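Glyceraldehyde-3-phosphate dehydrogenase (Sulfolobus solfataricus, PDB 1B7G) catalyses the phosphorylating oxidation of D-glyceraldehyde 3-phosphate in glycolysis, using NADP in preference to NAD as cofactor. Local coordinates at residues Thr34-Glu39 and Lys58-Ser63; Arg49-Gln54 and Pro66-Val71. The protein carries 1 engineered substitution. One frame throughout, in Å; residues are numbered along the deposited sequence.

Contacts 1 and 2 form one continuous patch at the outer end of the Rossmann-type nucleotide-binding domain, their centres about 10 Å apart and each some 26 to 27 Å from the centre of the chain. Their segments alternate along the sequence, so the two contacts cross along the chain. F60 of contact 1 is the main bridge: its CG lies 3.5 Å from V52 CG2, and its CD1 lies 3.5 Å from V67 CG2, both partners belonging to contact 2. E61 also packs on V67, and T34 OG1 meets P53 CG at 3.7 Å. Neither contact lies at the annotated catalytic or substrate sites, but 34-39 holds a sulfate ion at a loop that often serves cofactor binding in Rossmann folds.

Contact 1 (Thr34-Glu39 and Lys58-Ser63); sequences TSPNYE and KKFEES. With SO4 (sulfate ion), chain E.
F60 of helix 57-61 lays its ring against P36, in the loop that follows strand 26-32 of the Rossmann fold, a clear example of an aromatic ring paired with proline through a CH-pi contact. P36 is the centre of an inverse gamma turn, and its CB stands over one face of the F60 ring, 3.9 Å from the centroid and only 14° off the normal. With CG anti to the backbone N (chi1 -166°), the ring extends from the helix to the loop, and T34 O meets it at the edge, 3.5 Å from F60 CD2. Past the helix, S63 approaches the same proline, its OG touching P36 CB at 3.4 Å; the same OG is hydrogen-bonded with I65 N, while S63 O accepts from K252 of the second subunit. On the 34-39 loop, two backbone amides and the S35 hydroxyl bind a sulfate ion. T34 N and S35 N both donate to sulfate O1, the second bond the straighter at 165°. Such an anion site after the second Rossmann strand is consistent with a place for the 2'-phosphate of NADP, although the ion itself probably came from the crystallisation liquor. Sulfate O4 is held by S35 OG at 2.6 Å.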
ATOM      1  N   THR A  34       7.000  14.376 -18.236  1.00 42.15           N
ATOM      2  CA  THR A  34       8.011  14.252 -19.275  1.00 44.23           C
ATOM      3  C   THR A  34       8.184  12.842 -19.819  1.00 44.24           C
ATOM      4  O   THR A  34       8.380  12.691 -21.036  1.00 50.06           O
ATOM      5  CB  THR A  34       9.391  14.777 -18.824  1.00 40.68           C
ATOM      6  OG1 THR A  34       9.288  16.166 -18.523  1.00 46.48           O
ATOM      7  CG2 THR A  34      10.407  14.617 -19.944  1.00 44.26           C
ATOM      8  N   SER A  35       8.130  11.814 -19.008  1.00 44.69           N
ATOM      9  CA  SER A  35       8.321  10.441 -19.414  1.00 45.29           C
ATOM     10  C   SER A  35       7.033   9.627 -19.395  1.00 45.62           C
ATOM     11  O   SER A  35       6.258   9.681 -18.448  1.00 41.34           O
ATOM     12  CB  SER A  35       9.308   9.721 -18.463  1.00 44.47           C
ATOM     13  OG  SER A  35      10.326  10.614 -18.072  1.00 57.16           O
ATOM     14  N   PRO A  36       6.865   8.766 -20.397  1.00 45.65           N
ATOM     15  CA  PRO A  36       5.695   7.921 -20.516  1.00 41.48           C
ATOM     16  C   PRO A  36       5.824   6.618 -19.753  1.00 42.27           C
ATOM     17  O   PRO A  36       5.702   5.528 -20.322  1.00 41.03           O
ATOM     18  CB  PRO A  36       5.628   7.667 -22.020  1.00 47.64           C
ATOM     19  CG  PRO A  36       7.049   7.665 -22.461  1.00 47.25           C
ATOM     20  CD  PRO A  36       7.753   8.679 -21.585  1.00 47.06           C
ATOM     21  N   ASN A  37       6.019   6.709 -18.443  1.00 36.09           N
ATOM     22  CA  ASN A  37       6.138   5.525 -17.588  1.00 33.78           C
ATOM     23  C   ASN A  37       4.782   4.991 -17.177  1.00 31.05           C
ATOM     24  O   ASN A  37       3.765   5.496 -17.698  1.00 36.14           O
ATOM     25  CB  ASN A  37       7.024   5.888 -16.396  1.00 30.91           C
ATOM     26  CG  ASN A  37       6.285   6.642 -15.320  1.00 37.27           C
ATOM     27  OD1 ASN A  37       5.380   7.433 -15.605  1.00 34.77           O
ATOM     28  ND2 ASN A  37       6.638   6.330 -14.071  1.00 36.31           N
ATOM     29  N   TYR A  38       4.694   4.069 -16.248  1.00 32.19           N
ATOM     30  CA  TYR A  38       3.489   3.446 -15.769  1.00 33.65           C
ATOM     31  C   TYR A  38       2.518   4.424 -15.129  1.00 39.02           C
ATOM     32  O   TYR A  38       1.306   4.180 -15.237  1.00 36.27           O
ATOM     33  CB  TYR A  38       3.736   2.242 -14.846  1.00 35.32           C
ATOM     34  CG  TYR A  38       4.450   2.661 -13.562  1.00 34.04           C
ATOM     35  CD1 TYR A  38       5.823   2.668 -13.452  1.00 32.81           C
ATOM     36  CD2 TYR A  38       3.670   2.967 -12.450  1.00 32.26           C
ATOM     37  CE1 TYR A  38       6.443   3.022 -12.262  1.00 34.89           C
ATOM     38  CE2 TYR A  38       4.283   3.361 -11.271  1.00 31.24           C
ATOM     39  CZ  TYR A  38       5.660   3.386 -11.183  1.00 35.90           C
ATOM     40  OH  TYR A  38       6.250   3.776 -10.011  1.00 33.50           O
ATOM     41  N   GLU A  39       3.012   5.509 -14.525  1.00 35.40           N
ATOM     42  CA  GLU A  39       2.162   6.540 -13.975  1.00 33.89           C
ATOM     43  C   GLU A  39       1.423   7.273 -15.103  1.00 36.95           C
ATOM     44  O   GLU A  39       0.206   7.375 -14.972  1.00 37.03           O
ATOM     45  CB  GLU A  39       2.883   7.554 -13.086  1.00 30.90           C
ATOM     46  CG  GLU A  39       3.047   7.030 -11.642  1.00 30.75           C
ATOM     47  CD  GLU A  39       4.283   7.621 -10.973  1.00 44.46           C
ATOM     48  OE1 GLU A  39       5.308   7.834 -11.658  1.00 38.32           O
ATOM     49  OE2 GLU A  39       4.238   7.892  -9.754  1.00 36.99           O
ATOM     50  N   LYS A  58       7.675  14.110 -29.085  1.00 57.28           N
ATOM     51  CA  LYS A  58       7.870  12.938 -29.944  1.00 61.26           C
ATOM     52  C   LYS A  58       8.322  11.702 -29.194  1.00 60.97           C
ATOM     53  O   LYS A  58       7.728  10.624 -29.386  1.00 63.30           O
ATOM     54  CB  LYS A  58       8.755  13.242 -31.144  1.00 74.38           C
ATOM     55  CG  LYS A  58       9.826  14.289 -30.944  1.00 81.21           C
ATOM     56  CD  LYS A  58      10.351  14.844 -32.263  1.00 91.48           C
ATOM     57  CE  LYS A  58      11.526  15.783 -32.023  1.00 94.14           C
ATOM     58  NZ  LYS A  58      11.592  16.885 -33.017  1.00 88.63           N
ATOM     59  N   LYS A  59       9.277  11.800 -28.271  1.00 61.18           N
ATOM     60  CA  LYS A  59       9.696  10.600 -27.525  1.00 58.52           C
ATOM     61  C   LYS A  59       8.538  10.080 -26.691  1.00 55.34           C
ATOM     62  O   LYS A  59       8.259   8.885 -26.645  1.00 55.27           O
ATOM     63  CB  LYS A  59      10.922  10.858 -26.664  1.00 68.41           C
ATOM     64  CG  LYS A  59      11.479   9.632 -25.954  1.00 73.73           C
ATOM     65  CD  LYS A  59      12.206   8.717 -26.925  1.00 80.64           C
ATOM     66  CE  LYS A  59      13.063   7.697 -26.198  1.00 86.19           C
ATOM     67  NZ  LYS A  59      14.234   7.259 -27.015  1.00 89.09           N
ATOM     68  N   PHE A  60       7.792  11.008 -26.074  1.00 52.03           N
ATOM     69  CA  PHE A  60       6.616  10.607 -25.306  1.00 48.13           C
ATOM     70  C   PHE A  60       5.631   9.857 -26.192  1.00 47.17           C
ATOM     71  O   PHE A  60       5.102   8.801 -25.835  1.00 41.52           O
ATOM     72  CB  PHE A  60       5.951  11.827 -24.669  1.00 43.11           C
ATOM     73  CG  PHE A  60       4.957  11.472 -23.599  1.00 48.47           C
ATOM     74  CD1 PHE A  60       3.666  11.115 -23.927  1.00 45.46           C
ATOM     75  CD2 PHE A  60       5.321  11.503 -22.254  1.00 43.59           C
ATOM     76  CE1 PHE A  60       2.743  10.794 -22.951  1.00 52.56           C
ATOM     77  CE2 PHE A  60       4.400  11.187 -21.281  1.00 38.24           C
ATOM     78  CZ  PHE A  60       3.107  10.826 -21.613  1.00 41.97           C
ATOM     79  N   GLU A  61       5.424  10.380 -27.403  1.00 48.54           N
ATOM     80  CA  GLU A  61       4.469   9.793 -28.333  1.00 55.86           C
ATOM     81  C   GLU A  61       4.882   8.452 -28.893  1.00 55.58           C
ATOM     82  O   GLU A  61       4.010   7.637 -29.247  1.00 54.89           O
ATOM     83  CB  GLU A  61       4.109  10.805 -29.423  1.00 59.56           C
ATOM     84  CG  GLU A  61       3.277  11.963 -28.875  1.00 65.07           C
ATOM     85  CD  GLU A  61       2.693  12.837 -29.971  1.00 65.33           C
ATOM     86  OE1 GLU A  61       3.341  12.948 -31.032  1.00 64.49           O
ATOM     87  OE2 GLU A  61       1.598  13.412 -29.755  1.00 66.04           O
ATOM     88  N   GLU A  62       6.159   8.068 -28.772  1.00 53.56           N
ATOM     89  CA  GLU A  62       6.577   6.725 -29.156  1.00 57.38           C
ATOM     90  C   GLU A  62       5.831   5.675 -28.331  1.00 56.61           C
ATOM     91  O   GLU A  62       5.769   4.511 -28.722  1.00 58.33           O
ATOM     92  CB  GLU A  62       8.084   6.526 -28.995  1.00 53.82           C
ATOM     93  CG  GLU A  62       8.974   7.266 -29.963  1.00 68.28           C
ATOM     94  CD  GLU A  62      10.461   7.148 -29.703  1.00 78.00           C
ATOM     95  OE1 GLU A  62      10.903   6.228 -28.976  1.00 80.73           O
ATOM     96  OE2 GLU A  62      11.236   7.990 -30.228  1.00 78.20           O
ATOM     97  N   SER A  63       5.332   6.027 -27.145  1.00 53.87           N
ATOM     98  CA  SER A  63       4.648   5.106 -26.263  1.00 50.54           C
ATOM     99  C   SER A  63       3.227   4.777 -26.691  1.00 45.90           C
ATOM    100  O   SER A  63       2.586   3.857 -26.176  1.00 40.61           O
ATOM    101  CB  SER A  63       4.598   5.720 -24.839  1.00 51.28           C
ATOM    102  OG  SER A  63       3.857   6.935 -24.854  1.00 45.73           O
TER
HETATM  103  S   SO4 E 605       9.352  12.430 -15.455  1.00 66.17           S
HETATM  104  O1  SO4 E 605       8.072  12.426 -16.228  1.00 65.29           O
HETATM  105  O2  SO4 E 605       9.460  11.156 -14.661  1.00 70.85           O
HETATM  106  O3  SO4 E 605       9.369  13.592 -14.517  1.00 70.65           O
HETATM  107  O4  SO4 E 605      10.521  12.532 -16.385  1.00 68.27           O

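Contact 2 (Arg49-Gln54 and Pro66-Val71); sequences RIYVPQ and PVAGTV. Engineered in segment 49-54: V52 (natural residue Leu).
The Y51 ring carries the A68 methyl over one face, CB lying 3.6 Å from the ring centroid and 15° off the normal, a compact CH-pi contact. T70 O and G69 N approach the same ring obliquely, the former 3.4 Å from CD2. Y51 turns its CG anti to the carbonyl carbon (chi1 -62°), which sets the ring alongside the A68-T70 backbone. G69 fits this place for two reasons: a side chain there would press on Y51 CD2, and the backbone angles would jam it against the preceding carbonyl. Replacing Y51 by an alanine is likely to leave the A68 methyl without the ring face it rests on and to open a gap beside G69.

Strand 50-51 is the outermost strand, within this chain, of the parallel Rossmann sheet, and Y51 bonds through its backbone to V31 and K33 of the neighbouring strand region. Segment 66-71 meets it by two backbone hydrogen bonds, A68 N to I50 O at 2.8 Å and V52 N to G69 O at 3.1 Å. A water joins I50 N to P66 O. Around these bonds, V52 CG2 meets V67 CG2 at 3.8 Å, the two side chains crossing at about a right angle; V52 is an engineered substitution for leucine. P53 CD packs on V71 CG2, at the start of helix 71-77, where T70 OG1 caps D73 N. The contact rests on backbone hydrogen bonds and apolar packing, with no salt bridge across it, so the polar part of the pairing depends little on side-chain identity.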
ATOM      1  N   ARG A  49      -6.041  13.964 -19.204  1.00 33.05           N
ATOM      2  CA  ARG A  49      -5.312  14.551 -20.320  1.00 36.30           C
ATOM      3  C   ARG A  49      -3.859  14.823 -19.918  1.00 39.60           C
ATOM      4  O   ARG A  49      -3.630  15.523 -18.920  1.00 36.92           O
ATOM      5  CB  ARG A  49      -5.966  15.876 -20.722  1.00 34.89           C
ATOM      6  CG  ARG A  49      -7.284  15.664 -21.482  1.00 47.26           C
ATOM      7  CD  ARG A  49      -7.881  17.016 -21.885  1.00 55.90           C
ATOM      8  NE  ARG A  49      -9.221  16.845 -22.404  1.00 73.97           N
ATOM      9  CZ  ARG A  49     -10.169  17.731 -22.629  1.00 75.84           C
ATOM     10  NH1 ARG A  49     -10.011  19.023 -22.380  1.00 80.24           N
ATOM     11  NH2 ARG A  49     -11.327  17.301 -23.126  1.00 79.11           N
ATOM     12  N   ILE A  50      -2.933  14.319 -20.702  1.00 34.51           N
ATOM     13  CA  ILE A  50      -1.519  14.511 -20.459  1.00 38.13           C
ATOM     14  C   ILE A  50      -0.855  15.447 -21.451  1.00 40.53           C
ATOM     15  O   ILE A  50      -0.925  15.272 -22.666  1.00 39.11           O
ATOM     16  CB  ILE A  50      -0.751  13.175 -20.499  1.00 36.27           C
ATOM     17  CG1 ILE A  50      -1.387  12.182 -19.517  1.00 35.44           C
ATOM     18  CG2 ILE A  50       0.725  13.432 -20.182  1.00 35.97           C
ATOM     19  CD1 ILE A  50      -0.804  10.789 -19.662  1.00 41.16           C
ATOM     20  N   TYR A  51      -0.218  16.474 -20.919  1.00 35.55           N
ATOM     21  CA  TYR A  51       0.480  17.484 -21.689  1.00 33.51           C
ATOM     22  C   TYR A  51       1.981  17.300 -21.449  1.00 37.58           C
ATOM     23  O   TYR A  51       2.363  16.876 -20.346  1.00 32.11           O
ATOM     24  CB  TYR A  51       0.025  18.859 -21.294  1.00 34.02           C
ATOM     25  CG  TYR A  51      -1.442  19.162 -21.537  1.00 38.50           C
ATOM     26  CD1 TYR A  51      -2.438  18.608 -20.768  1.00 31.22           C
ATOM     27  CD2 TYR A  51      -1.803  20.069 -22.538  1.00 37.77           C
ATOM     28  CE1 TYR A  51      -3.772  18.908 -21.001  1.00 41.95           C
ATOM     29  CE2 TYR A  51      -3.135  20.393 -22.762  1.00 40.60           C
ATOM     30  CZ  TYR A  51      -4.115  19.805 -21.995  1.00 43.17           C
ATOM     31  OH  TYR A  51      -5.450  20.114 -22.203  1.00 40.77           O
ATOM     32  N   VAL A  52       2.788  17.508 -22.462  1.00 37.02           N
ATOM     33  CA  VAL A  52       4.216  17.210 -22.420  1.00 33.87           C
ATOM     34  C   VAL A  52       5.035  18.378 -22.951  1.00 44.10           C
ATOM     35  O   VAL A  52       4.615  19.002 -23.926  1.00 48.79           O
ATOM     36  CB  VAL A  52       4.498  15.998 -23.333  1.00 39.55           C
ATOM     37  CG1 VAL A  52       6.018  15.750 -23.438  1.00 38.20           C
ATOM     38  CG2 VAL A  52       3.843  14.717 -22.819  1.00 43.63           C
ATOM     39  N   PRO A  53       6.217  18.625 -22.392  1.00 46.17           N
ATOM     40  CA  PRO A  53       7.079  19.687 -22.877  1.00 45.98           C
ATOM     41  C   PRO A  53       7.391  19.482 -24.352  1.00 48.24           C
ATOM     42  O   PRO A  53       7.788  18.395 -24.758  1.00 46.45           O
ATOM     43  CB  PRO A  53       8.353  19.583 -22.043  1.00 45.40           C
ATOM     44  CG  PRO A  53       7.973  18.781 -20.854  1.00 45.24           C
ATOM     45  CD  PRO A  53       6.807  17.914 -21.245  1.00 41.74           C
ATOM     46  N   GLN A  54       7.219  20.529 -25.130  1.00 51.35           N
ATOM     47  CA  GLN A  54       7.485  20.568 -26.558  1.00 61.96           C
ATOM     48  C   GLN A  54       8.614  19.662 -27.014  1.00 63.49           C
ATOM     49  O   GLN A  54       8.433  18.782 -27.867  1.00 61.88           O
ATOM     50  CB  GLN A  54       7.797  22.026 -26.911  1.00 71.68           C
ATOM     51  CG  GLN A  54       7.947  22.384 -28.368  1.00 83.11           C
ATOM     52  CD  GLN A  54       8.296  23.866 -28.502  1.00 93.67           C
ATOM     53  OE1 GLN A  54       7.819  24.672 -27.696  1.00 92.41           O
ATOM     54  NE2 GLN A  54       9.118  24.205 -29.484  1.00100.33           N
ATOM     55  N   PRO A  66      -1.485   9.350 -26.043  1.00 43.81           N
ATOM     56  CA  PRO A  66      -1.727  10.624 -26.683  1.00 44.74           C
ATOM     57  C   PRO A  66      -1.340  11.791 -25.773  1.00 45.45           C
ATOM     58  O   PRO A  66      -1.547  11.696 -24.575  1.00 41.17           O
ATOM     59  CB  PRO A  66      -3.228  10.620 -26.943  1.00 48.16           C
ATOM     60  CG  PRO A  66      -3.793   9.646 -25.967  1.00 49.26           C
ATOM     61  CD  PRO A  66      -2.719   8.619 -25.704  1.00 44.48           C
ATOM     62  N   VAL A  67      -0.908  12.885 -26.353  1.00 41.57           N
ATOM     63  CA  VAL A  67      -0.510  14.125 -25.768  1.00 43.02           C
ATOM     64  C   VAL A  67      -1.464  15.263 -26.138  1.00 46.31           C
ATOM     65  O   VAL A  67      -1.526  15.683 -27.300  1.00 47.56           O
ATOM     66  CB  VAL A  67       0.891  14.516 -26.287  1.00 40.79           C
ATOM     67  CG1 VAL A  67       1.298  15.902 -25.794  1.00 48.07           C
ATOM     68  CG2 VAL A  67       1.935  13.495 -25.903  1.00 42.55           C
ATOM     69  N   ALA A  68      -2.097  15.883 -25.166  1.00 46.57           N
ATOM     70  CA  ALA A  68      -3.079  16.927 -25.384  1.00 45.72           C
ATOM     71  C   ALA A  68      -2.514  18.253 -25.814  1.00 46.06           C
ATOM     72  O   ALA A  68      -3.245  19.066 -26.395  1.00 45.55           O
ATOM     73  CB  ALA A  68      -3.944  17.058 -24.136  1.00 39.04           C
ATOM     74  N   GLY A  69      -1.230  18.520 -25.582  1.00 45.16           N
ATOM     75  CA  GLY A  69      -0.644  19.805 -25.955  1.00 40.80           C
ATOM     76  C   GLY A  69       0.663  20.016 -25.187  1.00 38.64           C
ATOM     77  O   GLY A  69       1.089  19.103 -24.492  1.00 41.97           O
ATOM     78  N   THR A  70       1.241  21.188 -25.298  1.00 43.30           N
ATOM     79  CA  THR A  70       2.478  21.500 -24.590  1.00 47.15           C
ATOM     80  C   THR A  70       2.161  21.837 -23.129  1.00 46.23           C
ATOM     81  O   THR A  70       0.994  22.046 -22.781  1.00 43.94           O
ATOM     82  CB  THR A  70       3.144  22.757 -25.204  1.00 39.72           C
ATOM     83  OG1 THR A  70       2.228  23.852 -25.014  1.00 45.95           O
ATOM     84  CG2 THR A  70       3.432  22.551 -26.675  1.00 48.34           C
ATOM     85  N   VAL A  71       3.215  22.080 -22.337  1.00 41.86           N
ATOM     86  CA  VAL A  71       2.944  22.525 -20.960  1.00 36.75           C
ATOM     87  C   VAL A  71       2.328  23.905 -20.983  1.00 32.39           C
ATOM     88  O   VAL A  71       1.357  24.203 -20.270  1.00 37.26           O
ATOM     89  CB  VAL A  71       4.230  22.490 -20.103  1.00 40.50           C
ATOM     90  CG1 VAL A  71       3.911  22.891 -18.666  1.00 35.61           C
ATOM     91  CG2 VAL A  71       4.838  21.103 -20.140  1.00 34.80           C
TER
HETATM   92  O   HOH W   1      -3.602  13.144 -23.289  1.00 38.82           O